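Local coordinates for SusD-like carbohydrate binding protein (Bacteroides vulgatus, PDB 3LEW) that probably binds carbohydrate at the outer membrane as a SusD-family protein, inferred to take part in nutrient uptake, at residues A[290-295]-A[304-309]; A[298-303]-A[398-403]. All blocks are in the same frame, centred on the assembly; numbering follows the deposited sequence. Where two conformers were deposited one is given.

Contact 1: residues A[290-295]-A[304-309]; sequences PYFRDL and EMLFWA
The indole of W308 packs on the pyrrolidine ring of P290, with CH2 of W308 3.4 Å from CG of P290; the two side chains cross at about a right angle. The ring of F292 meets L306, its CD2 lying 3.9 Å from CD1 of L306, while L306 O sits at the edge of the R293 guanidinium, near its plane, and accepts from NE. Together these side chains pack a helically coiled turn in the loop after strand 286-288 against strand 306-309, an outermost strand of the mixed four-stranded sheet of this SusD-family protein. Alternation along the strand suits the contact: L306 and W308 reach the turn, whereas F307 between them points away. A branched leucine suits its place because its CD1 packs against both F292 and R293, touching CD2 and CE2 of F292 and coming 3.7 Å from CA of R293. R293 turns CG away from its own N (chi1 -174°) and stays extended as far as NE, sliding past L306 in the opposite direction, its methylenes against the leucine and its charge carried beyond. F292 also meets the rings of W403 and F296, and Y424 touches both P290 and W308. The carbonyl of L306 finds a donor in arginine: R293 NE bonds to L306 O at 3.0 Å, from above the carbonyl plane, and a water 2.8 Å from R293 NH2 donates to that same L306 O.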
ATOM      1  N   PRO A 290     -14.616 -12.820   8.208  1.00 12.84           N
ATOM      2  CA  PRO A 290     -14.776 -13.166   9.600  1.00 13.57           C
ATOM      3  C   PRO A 290     -13.675 -14.101  10.093  1.00 13.73           C
ATOM      4  O   PRO A 290     -13.311 -14.056  11.245  1.00 13.70           O
ATOM      5  CB  PRO A 290     -16.129 -13.845   9.628  1.00 13.54           C
ATOM      6  CG  PRO A 290     -16.919 -13.102   8.544  1.00 14.31           C
ATOM      7  CD  PRO A 290     -15.886 -12.874   7.458  1.00 12.66           C
ATOM      8  N   TYR A 291     -13.156 -14.952   9.216  1.00 15.26           N
ATOM      9  CA  TYR A 291     -12.036 -15.827   9.582  1.00 14.90           C
ATOM     10  C   TYR A 291     -10.717 -15.098   9.903  1.00 16.25           C
ATOM     11  O   TYR A 291      -9.861 -15.672  10.582  1.00 16.06           O
ATOM     12  CB  TYR A 291     -11.776 -16.874   8.498  1.00 14.55           C
ATOM     13  CG  TYR A 291     -12.915 -17.864   8.306  1.00 14.61           C
ATOM     14  CD1 TYR A 291     -13.340 -18.687   9.351  1.00 16.07           C
ATOM     15  CD2 TYR A 291     -13.598 -17.943   7.079  1.00 13.21           C
ATOM     16  CE1 TYR A 291     -14.389 -19.622   9.161  1.00 16.21           C
ATOM     17  CE2 TYR A 291     -14.653 -18.871   6.890  1.00 14.93           C
ATOM     18  CZ  TYR A 291     -15.050 -19.681   7.926  1.00 14.71           C
ATOM     19  OH  TYR A 291     -16.101 -20.576   7.731  1.00 13.85           O
ATOM     20  N   PHE A 292     -10.552 -13.862   9.431  1.00 15.72           N
ATOM     21  CA  PHE A 292      -9.369 -13.060   9.764  1.00 16.71           C
ATOM     22  C   PHE A 292      -9.243 -12.798  11.268  1.00 16.88           C
ATOM     23  O   PHE A 292      -8.148 -12.749  11.791  1.00 16.37           O
ATOM     24  CB  PHE A 292      -9.432 -11.757   8.984  1.00 16.98           C
ATOM     25  CG  PHE A 292      -8.335 -10.773   9.299  1.00 17.02           C
ATOM     26  CD1 PHE A 292      -7.064 -10.986   8.830  1.00 15.64           C
ATOM     27  CD2 PHE A 292      -8.600  -9.641  10.057  1.00 16.58           C
ATOM     28  CE1 PHE A 292      -6.073 -10.060   9.038  1.00 14.28           C
ATOM     29  CE2 PHE A 292      -7.600  -8.714  10.297  1.00 16.81           C
ATOM     30  CZ  PHE A 292      -6.331  -8.953   9.803  1.00 16.98           C
ATOM     31  N   ARG A 293     -10.369 -12.697  11.973  1.00 16.75           N
ATOM     32  CA  ARG A 293     -10.362 -12.455  13.413  1.00 16.73           C
ATOM     33  C   ARG A 293      -9.742 -13.656  14.157  1.00 17.42           C
ATOM     34  O   ARG A 293      -9.097 -13.473  15.178  1.00 16.87           O
ATOM     35  CB  ARG A 293     -11.766 -12.176  13.919  1.00 17.34           C
ATOM     36  CG  ARG A 293     -11.857 -11.770  15.401  1.00 16.17           C
ATOM     37  CD  ARG A 293     -13.255 -11.320  15.744  1.00 17.79           C
ATOM     38  NE  ARG A 293     -13.356 -10.673  17.054  1.00 21.20           N
ATOM     39  CZ  ARG A 293     -13.358 -11.316  18.222  1.00 23.06           C
ATOM     40  NH1 ARG A 293     -13.250 -12.644  18.278  1.00 22.04           N
ATOM     41  NH2 ARG A 293     -13.457 -10.623  19.360  1.00 23.26           N
ATOM     42  N   ASP A 294      -9.918 -14.865  13.623  1.00 17.31           N
ATOM     43  CA  ASP A 294      -9.302 -16.053  14.200  1.00 18.94           C
ATOM     44  C   ASP A 294      -7.775 -16.136  14.101  1.00 18.22           C
ATOM     45  O   ASP A 294      -7.163 -17.028  14.721  1.00 19.32           O
ATOM     46  CB  ASP A 294      -9.908 -17.308  13.545  1.00 19.82           C
ATOM     47  CG  ASP A 294     -11.369 -17.479  13.870  1.00 23.39           C
ATOM     48  OD1 ASP A 294     -11.796 -16.969  14.943  1.00 28.00           O
ATOM     49  OD2 ASP A 294     -12.076 -18.148  13.064  1.00 29.87           O
ATOM     50  N   LEU A 295      -7.156 -15.266  13.318  1.00 17.17           N
ATOM     51  CA  LEU A 295      -5.710 -15.179  13.267  1.00 17.33           C
ATOM     52  C   LEU A 295      -5.097 -14.534  14.502  1.00 17.27           C
ATOM     53  O   LEU A 295      -3.870 -14.604  14.656  1.00 17.25           O
ATOM     54  CB  LEU A 295      -5.247 -14.416  12.022  1.00 17.24           C
ATOM     55  CG  LEU A 295      -5.685 -14.950  10.651  1.00 18.47           C
ATOM     56  CD1 LEU A 295      -5.108 -14.102   9.491  1.00 20.02           C
ATOM     57  CD2 LEU A 295      -5.286 -16.427  10.513  1.00 18.94           C
ATOM     58  N   GLU A 304     -10.013  -7.052  19.327  1.00 18.89           N
ATOM     59  CA  GLU A 304     -11.122  -6.272  19.915  0.50 18.91           C
ATOM     60  C   GLU A 304     -11.754  -5.321  18.911  1.00 19.30           C
ATOM     61  O   GLU A 304     -12.896  -4.879  19.074  1.00 19.06           O
ATOM     62  CB  GLU A 304     -10.602  -5.392  21.088  0.50 18.92           C
ATOM     63  CG  GLU A 304      -9.775  -6.142  22.150  0.50 19.23           C
ATOM     64  CD  GLU A 304      -9.358  -5.266  23.333  0.50 18.74           C
ATOM     65  OE1 GLU A 304      -9.557  -4.044  23.301  0.50 21.26           O
ATOM     66  OE2 GLU A 304      -8.817  -5.806  24.295  0.50 22.06           O
HETATM   67  N   MSE A 305     -10.958  -4.929  17.910  1.00 17.90           N
HETATM   68  CA  MSE A 305     -11.359  -3.950  16.884  1.00 17.94           C
HETATM   69  C   MSE A 305     -12.182  -4.591  15.737  1.00 17.49           C
HETATM   70  O   MSE A 305     -12.670  -3.891  14.833  1.00 16.45           O
HETATM   71  CB  MSE A 305     -10.119  -3.240  16.338  1.00 18.05           C
HETATM   72  CG  MSE A 305      -9.457  -2.454  17.457  1.00 19.59           C
HETATM   73 SE   MSE A 305      -7.639  -1.970  17.058  0.75 22.72          SE
HETATM   74  CE  MSE A 305      -7.944  -1.243  15.431  1.00  5.67           C
ATOM     75  N   LEU A 306     -12.311  -5.908  15.794  1.00 15.22           N
ATOM     76  CA  LEU A 306     -13.018  -6.704  14.785  1.00 15.21           C
ATOM     77  C   LEU A 306     -14.326  -7.217  15.422  1.00 14.88           C
ATOM     78  O   LEU A 306     -14.317  -7.963  16.387  1.00 14.77           O
ATOM     79  CB  LEU A 306     -12.166  -7.875  14.319  1.00 15.69           C
ATOM     80  CG  LEU A 306     -10.780  -7.487  13.815  1.00 14.11           C
ATOM     81  CD1 LEU A 306      -9.931  -8.766  13.574  1.00 15.02           C
ATOM     82  CD2 LEU A 306     -10.873  -6.612  12.566  1.00 14.67           C
ATOM     83  N   PHE A 307     -15.457  -6.775  14.891  1.00 14.33           N
ATOM     84  CA  PHE A 307     -16.734  -7.132  15.478  1.00 14.56           C
ATOM     85  C   PHE A 307     -17.857  -7.040  14.462  1.00 14.60           C
ATOM     86  O   PHE A 307     -17.783  -6.270  13.526  1.00 14.11           O
ATOM     87  CB  PHE A 307     -17.065  -6.211  16.667  1.00 15.28           C
ATOM     88  CG  PHE A 307     -16.958  -4.744  16.343  1.00 15.85           C
ATOM     89  CD1 PHE A 307     -18.059  -4.052  15.827  1.00 17.73           C
ATOM     90  CD2 PHE A 307     -15.772  -4.070  16.511  1.00 17.92           C
ATOM     91  CE1 PHE A 307     -17.982  -2.727  15.520  1.00 19.28           C
ATOM     92  CE2 PHE A 307     -15.669  -2.718  16.183  1.00 17.71           C
ATOM     93  CZ  PHE A 307     -16.793  -2.057  15.676  1.00 18.36           C
ATOM     94  N   TRP A 308     -18.899  -7.843  14.683  1.00 13.79           N
ATOM     95  CA  TRP A 308     -20.120  -7.772  13.867  1.00 13.84           C
ATOM     96  C   TRP A 308     -20.846  -6.471  14.106  1.00 14.18           C
ATOM     97  O   TRP A 308     -20.988  -6.024  15.252  1.00 14.76           O
ATOM     98  CB  TRP A 308     -21.077  -8.906  14.244  1.00 14.40           C
ATOM     99  CG  TRP A 308     -20.566 -10.287  14.034  1.00 16.09           C
ATOM    100  CD1 TRP A 308     -20.320 -11.217  15.004  1.00 19.24           C
ATOM    101  CD2 TRP A 308     -20.265 -10.929  12.774  1.00 17.28           C
ATOM    102  NE1 TRP A 308     -19.867 -12.382  14.434  1.00 19.79           N
ATOM    103  CE2 TRP A 308     -19.814 -12.234  13.071  1.00 17.63           C
ATOM    104  CE3 TRP A 308     -20.317 -10.522  11.443  1.00 16.54           C
ATOM    105  CZ2 TRP A 308     -19.449 -13.135  12.087  1.00 13.88           C
ATOM    106  CZ3 TRP A 308     -19.952 -11.412  10.459  1.00 15.47           C
ATOM    107  CH2 TRP A 308     -19.508 -12.710  10.789  1.00 16.47           C
ATOM    108  N   ALA A 309     -21.376  -5.889  13.051  1.00 13.70           N
ATOM    109  CA  ALA A 309     -22.265  -4.754  13.188  1.00 13.96           C
ATOM    110  C   ALA A 309     -23.102  -4.629  11.939  1.00 13.04           C
ATOM    111  O   ALA A 309     -22.688  -5.029  10.825  1.00 13.31           O
ATOM    112  CB  ALA A 309     -21.456  -3.404  13.442  1.00 14.15           C
TER
HETATM  113  O   HOH W   1     -14.398  -7.945  19.143  1.00 28.16           O

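Contact 2: residues A[298-303]-A[398-403]; sequences DGDYRK and RRKELW
R302 grips D300 side-on, NE to OD1 at 2.9 Å and NH2 to OD2 at 2.8 Å; each oxygen uses its syn lone pair and lies close to the guanidinium plane. OD1 of D300 also accepts the backbone N of R302, making an Asx turn that fixes the carboxylate. Across the contact, R302 NH1 reaches OE1 of E401 at 2.9 Å; this salt bridge uses the anti lone pair and is bent, 132° at the hydrogen. The bend of E401 at chi2 (64°) brings its carboxylate round to the arginine, while OE2 is held by R345 and R376. E397 pairs with both R302 NH2 and K400 NZ, which is likely to offset the closeness of the two cations. A water links K400 NZ, at 2.8 Å, to D300 OD2. CB of K400 lies over one face of the guanidinium. A leucine in place of R302 would probably leave the buried carboxylate of D300 without its two-pronged mate and E401 OE1 without this salt bridge, while the backbone bond to OD1 could remain. Arginine's planar, many-armed end serves several acids at once. The result is a buried salt-bridge network of D300, R302 and E401, joining an Asx turn to the C-terminal end of helix 387-401.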
ATOM      1  N   ASP A 298      -6.572 -14.141  21.817  1.00 18.66           N
ATOM      2  CA  ASP A 298      -7.232 -13.347  22.845  1.00 18.81           C
ATOM      3  C   ASP A 298      -6.162 -12.650  23.686  1.00 18.03           C
ATOM      4  O   ASP A 298      -5.140 -13.261  24.040  1.00 16.60           O
ATOM      5  CB  ASP A 298      -8.068 -14.249  23.772  1.00 20.08           C
ATOM      6  CG  ASP A 298      -9.329 -14.792  23.114  1.00 23.20           C
ATOM      7  OD1 ASP A 298      -9.707 -14.359  21.992  1.00 25.22           O
ATOM      8  OD2 ASP A 298      -9.955 -15.653  23.788  1.00 26.55           O
ATOM      9  N   GLY A 299      -6.380 -11.375  23.992  1.00 17.66           N
ATOM     10  CA  GLY A 299      -5.353 -10.540  24.626  1.00 16.98           C
ATOM     11  C   GLY A 299      -4.700  -9.561  23.657  1.00 16.59           C
ATOM     12  O   GLY A 299      -4.181  -8.528  24.074  1.00 16.14           O
ATOM     13  N   ASP A 300      -4.737  -9.859  22.354  1.00 16.64           N
ATOM     14  CA  ASP A 300      -4.218  -8.948  21.339  1.00 15.99           C
ATOM     15  C   ASP A 300      -5.283  -7.901  21.136  1.00 16.22           C
ATOM     16  O   ASP A 300      -6.405  -8.245  20.798  1.00 16.19           O
ATOM     17  CB  ASP A 300      -4.006  -9.739  20.055  1.00 15.99           C
ATOM     18  CG  ASP A 300      -3.388  -8.937  18.930  1.00 14.96           C
ATOM     19  OD1 ASP A 300      -3.672  -7.705  18.728  1.00 15.42           O
ATOM     20  OD2 ASP A 300      -2.654  -9.594  18.156  1.00 15.84           O
ATOM     21  N   TYR A 301      -4.970  -6.642  21.385  1.00 16.75           N
ATOM     22  CA  TYR A 301      -6.003  -5.618  21.333  1.00 16.52           C
ATOM     23  C   TYR A 301      -6.540  -5.353  19.941  1.00 16.89           C
ATOM     24  O   TYR A 301      -7.612  -4.770  19.813  1.00 18.22           O
ATOM     25  CB  TYR A 301      -5.570  -4.328  22.020  1.00 16.88           C
ATOM     26  CG  TYR A 301      -4.356  -3.591  21.474  1.00 16.84           C
ATOM     27  CD1 TYR A 301      -4.361  -2.949  20.240  1.00 19.08           C
ATOM     28  CD2 TYR A 301      -3.203  -3.463  22.257  1.00 18.63           C
ATOM     29  CE1 TYR A 301      -3.224  -2.230  19.796  1.00 16.60           C
ATOM     30  CE2 TYR A 301      -2.096  -2.738  21.828  1.00 19.99           C
ATOM     31  CZ  TYR A 301      -2.109  -2.140  20.582  1.00 19.64           C
ATOM     32  OH  TYR A 301      -0.992  -1.399  20.217  1.00 22.70           O
ATOM     33  N   ARG A 302      -5.837  -5.804  18.893  1.00 16.25           N
ATOM     34  CA  ARG A 302      -6.351  -5.668  17.545  1.00 16.11           C
ATOM     35  C   ARG A 302      -7.609  -6.535  17.321  1.00 16.79           C
ATOM     36  O   ARG A 302      -8.474  -6.186  16.482  1.00 16.73           O
ATOM     37  CB  ARG A 302      -5.260  -5.958  16.505  1.00 16.43           C
ATOM     38  CG  ARG A 302      -4.037  -5.028  16.638  1.00 15.75           C
ATOM     39  CD  ARG A 302      -2.860  -5.477  15.789  1.00 15.68           C
ATOM     40  NE  ARG A 302      -2.354  -6.781  16.264  1.00 12.73           N
ATOM     41  CZ  ARG A 302      -1.383  -7.462  15.658  1.00 15.82           C
ATOM     42  NH1 ARG A 302      -0.731  -6.931  14.620  1.00 15.67           N
ATOM     43  NH2 ARG A 302      -1.000  -8.646  16.130  1.00 15.92           N
ATOM     44  N   LYS A 303      -7.688  -7.636  18.056  1.00 16.60           N
ATOM     45  CA  LYS A 303      -8.775  -8.602  17.909  1.00 17.82           C
ATOM     46  C   LYS A 303     -10.101  -7.957  18.356  1.00 18.55           C
ATOM     47  O   LYS A 303     -11.148  -8.223  17.771  1.00 19.22           O
ATOM     48  CB  LYS A 303      -8.489  -9.860  18.712  1.00 17.27           C
ATOM     49  CG  LYS A 303      -9.403 -11.024  18.381  1.00 18.41           C
ATOM     50  CD  LYS A 303      -9.078 -12.251  19.206  1.00 18.17           C
ATOM     51  CE  LYS A 303      -9.691 -13.504  18.581  1.00 17.89           C
ATOM     52  NZ  LYS A 303      -9.282 -14.734  19.303  1.00 17.45           N
ATOM     53  N   ARG A 398       2.238  -9.634   8.988  1.00 13.76           N
ATOM     54  CA  ARG A 398       1.978  -8.538   8.046  1.00 13.56           C
ATOM     55  C   ARG A 398       0.473  -8.357   7.753  1.00 12.97           C
ATOM     56  O   ARG A 398      -0.003  -7.245   7.741  1.00 13.73           O
ATOM     57  CB  ARG A 398       2.709  -8.749   6.704  1.00 13.59           C
ATOM     58  CG  ARG A 398       4.207  -8.631   6.808  1.00 14.18           C
ATOM     59  CD  ARG A 398       4.904  -8.951   5.459  1.00 14.35           C
ATOM     60  NE  ARG A 398       4.503  -8.023   4.431  1.00 12.77           N
ATOM     61  CZ  ARG A 398       5.071  -6.846   4.158  1.00 16.25           C
ATOM     62  NH1 ARG A 398       6.136  -6.428   4.803  1.00 16.32           N
ATOM     63  NH2 ARG A 398       4.546  -6.070   3.209  1.00 17.92           N
ATOM     64  N   ARG A 399      -0.247  -9.452   7.472  1.00 12.41           N
ATOM     65  CA  ARG A 399      -1.680  -9.384   7.195  1.00 13.56           C
ATOM     66  C   ARG A 399      -2.431  -8.846   8.402  1.00 12.59           C
ATOM     67  O   ARG A 399      -3.384  -8.077   8.239  1.00 13.40           O
ATOM     68  CB  ARG A 399      -2.208 -10.777   6.817  1.00 13.36           C
ATOM     69  CG  ARG A 399      -1.690 -11.207   5.407  1.00 14.53           C
ATOM     70  CD  ARG A 399      -1.911 -12.680   5.203  1.00 16.74           C
ATOM     71  NE  ARG A 399      -3.315 -13.041   5.315  1.00 15.52           N
ATOM     72  CZ  ARG A 399      -3.743 -14.303   5.407  1.00 19.88           C
ATOM     73  NH1 ARG A 399      -2.878 -15.314   5.403  1.00 21.61           N
ATOM     74  NH2 ARG A 399      -5.030 -14.581   5.495  1.00 19.05           N
ATOM     75  N   LYS A 400      -1.989  -9.245   9.574  1.00 12.72           N
ATOM     76  CA  LYS A 400      -2.665  -8.870  10.827  1.00 12.98           C
ATOM     77  C   LYS A 400      -2.415  -7.396  11.157  1.00 14.28           C
ATOM     78  O   LYS A 400      -3.344  -6.674  11.473  1.00 15.55           O
ATOM     79  CB  LYS A 400      -2.195  -9.752  11.966  1.00 13.29           C
ATOM     80  CG  LYS A 400      -2.656 -11.195  11.874  1.00 13.63           C
ATOM     81  CD  LYS A 400      -1.855 -12.076  12.828  1.00 14.35           C
ATOM     82  CE  LYS A 400      -2.126 -11.724  14.327  1.00 16.40           C
ATOM     83  NZ  LYS A 400      -1.143 -12.414  15.240  1.00 15.44           N
ATOM     84  N   GLU A 401      -1.174  -6.976  11.070  1.00 13.42           N
ATOM     85  CA  GLU A 401      -0.775  -5.610  11.478  1.00 12.86           C
ATOM     86  C   GLU A 401      -1.089  -4.560  10.427  1.00 14.15           C
ATOM     87  O   GLU A 401      -1.364  -3.409  10.781  1.00 13.28           O
ATOM     88  CB  GLU A 401       0.723  -5.591  11.823  1.00 13.98           C
ATOM     89  CG  GLU A 401       1.348  -4.198  12.152  1.00 13.70           C
ATOM     90  CD  GLU A 401       0.804  -3.528  13.401  1.00 14.84           C
ATOM     91  OE1 GLU A 401       0.126  -4.194  14.214  1.00 16.54           O
ATOM     92  OE2 GLU A 401       1.074  -2.315  13.585  1.00 15.55           O
ATOM     93  N   LEU A 402      -0.966  -4.933   9.143  1.00 14.12           N
ATOM     94  CA  LEU A 402      -1.084  -3.992   8.016  1.00 14.63           C
ATOM     95  C   LEU A 402      -2.430  -4.066   7.263  1.00 14.53           C
ATOM     96  O   LEU A 402      -2.559  -3.523   6.162  1.00 14.05           O
ATOM     97  CB  LEU A 402       0.077  -4.179   7.022  1.00 14.70           C
ATOM     98  CG  LEU A 402       1.462  -4.039   7.662  1.00 15.56           C
ATOM     99  CD1 LEU A 402       2.573  -4.447   6.645  1.00 15.62           C
ATOM    100  CD2 LEU A 402       1.724  -2.628   8.217  1.00 15.62           C
ATOM    101  N   TRP A 403      -3.405  -4.722   7.860  1.00 14.91           N
ATOM    102  CA  TRP A 403      -4.733  -4.893   7.256  1.00 14.34           C
ATOM    103  C   TRP A 403      -5.266  -3.556   6.779  1.00 13.98           C
ATOM    104  O   TRP A 403      -5.290  -2.573   7.527  1.00 14.66           O
ATOM    105  CB  TRP A 403      -5.724  -5.505   8.270  1.00 14.60           C
ATOM    106  CG  TRP A 403      -7.075  -5.812   7.666  1.00 13.61           C
ATOM    107  CD1 TRP A 403      -7.497  -7.023   7.170  1.00 13.12           C
ATOM    108  CD2 TRP A 403      -8.177  -4.882   7.439  1.00 13.38           C
ATOM    109  NE1 TRP A 403      -8.797  -6.914   6.696  1.00 14.29           N
ATOM    110  CE2 TRP A 403      -9.219  -5.606   6.845  1.00 12.77           C
ATOM    111  CE3 TRP A 403      -8.373  -3.521   7.700  1.00 13.79           C
ATOM    112  CZ2 TRP A 403     -10.416  -5.005   6.466  1.00 15.76           C
ATOM    113  CZ3 TRP A 403      -9.578  -2.939   7.319  1.00 15.96           C
ATOM    114  CH2 TRP A 403     -10.577  -3.694   6.732  1.00 16.98           C
TER
HETATM  115  O   HOH W   2      -2.455 -12.204  17.738  1.00 17.06           O

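In the fold
Both contacts are buried, though to different degrees: three of the five touching residues in contact 1, all four in contact 2. Their centres stand about 9 Å apart on the same side of the chain's centre, contact 1 farther out, about 21 Å from that centre against about 17 Å. One loop, between strands 286-288 and 306-309, serves both: contact 1 folds its start back on the strand that follows it, whereas contact 2 ties its later part to helix 387-401, far along the sequence. The segments alternate along the chain and touch, L295 O lying 3.4 Å from K400 CE. Chemistry follows place: a leucine among apolar rings and one arginine-carbonyl bond beside the sheet, paired charges against the helix end.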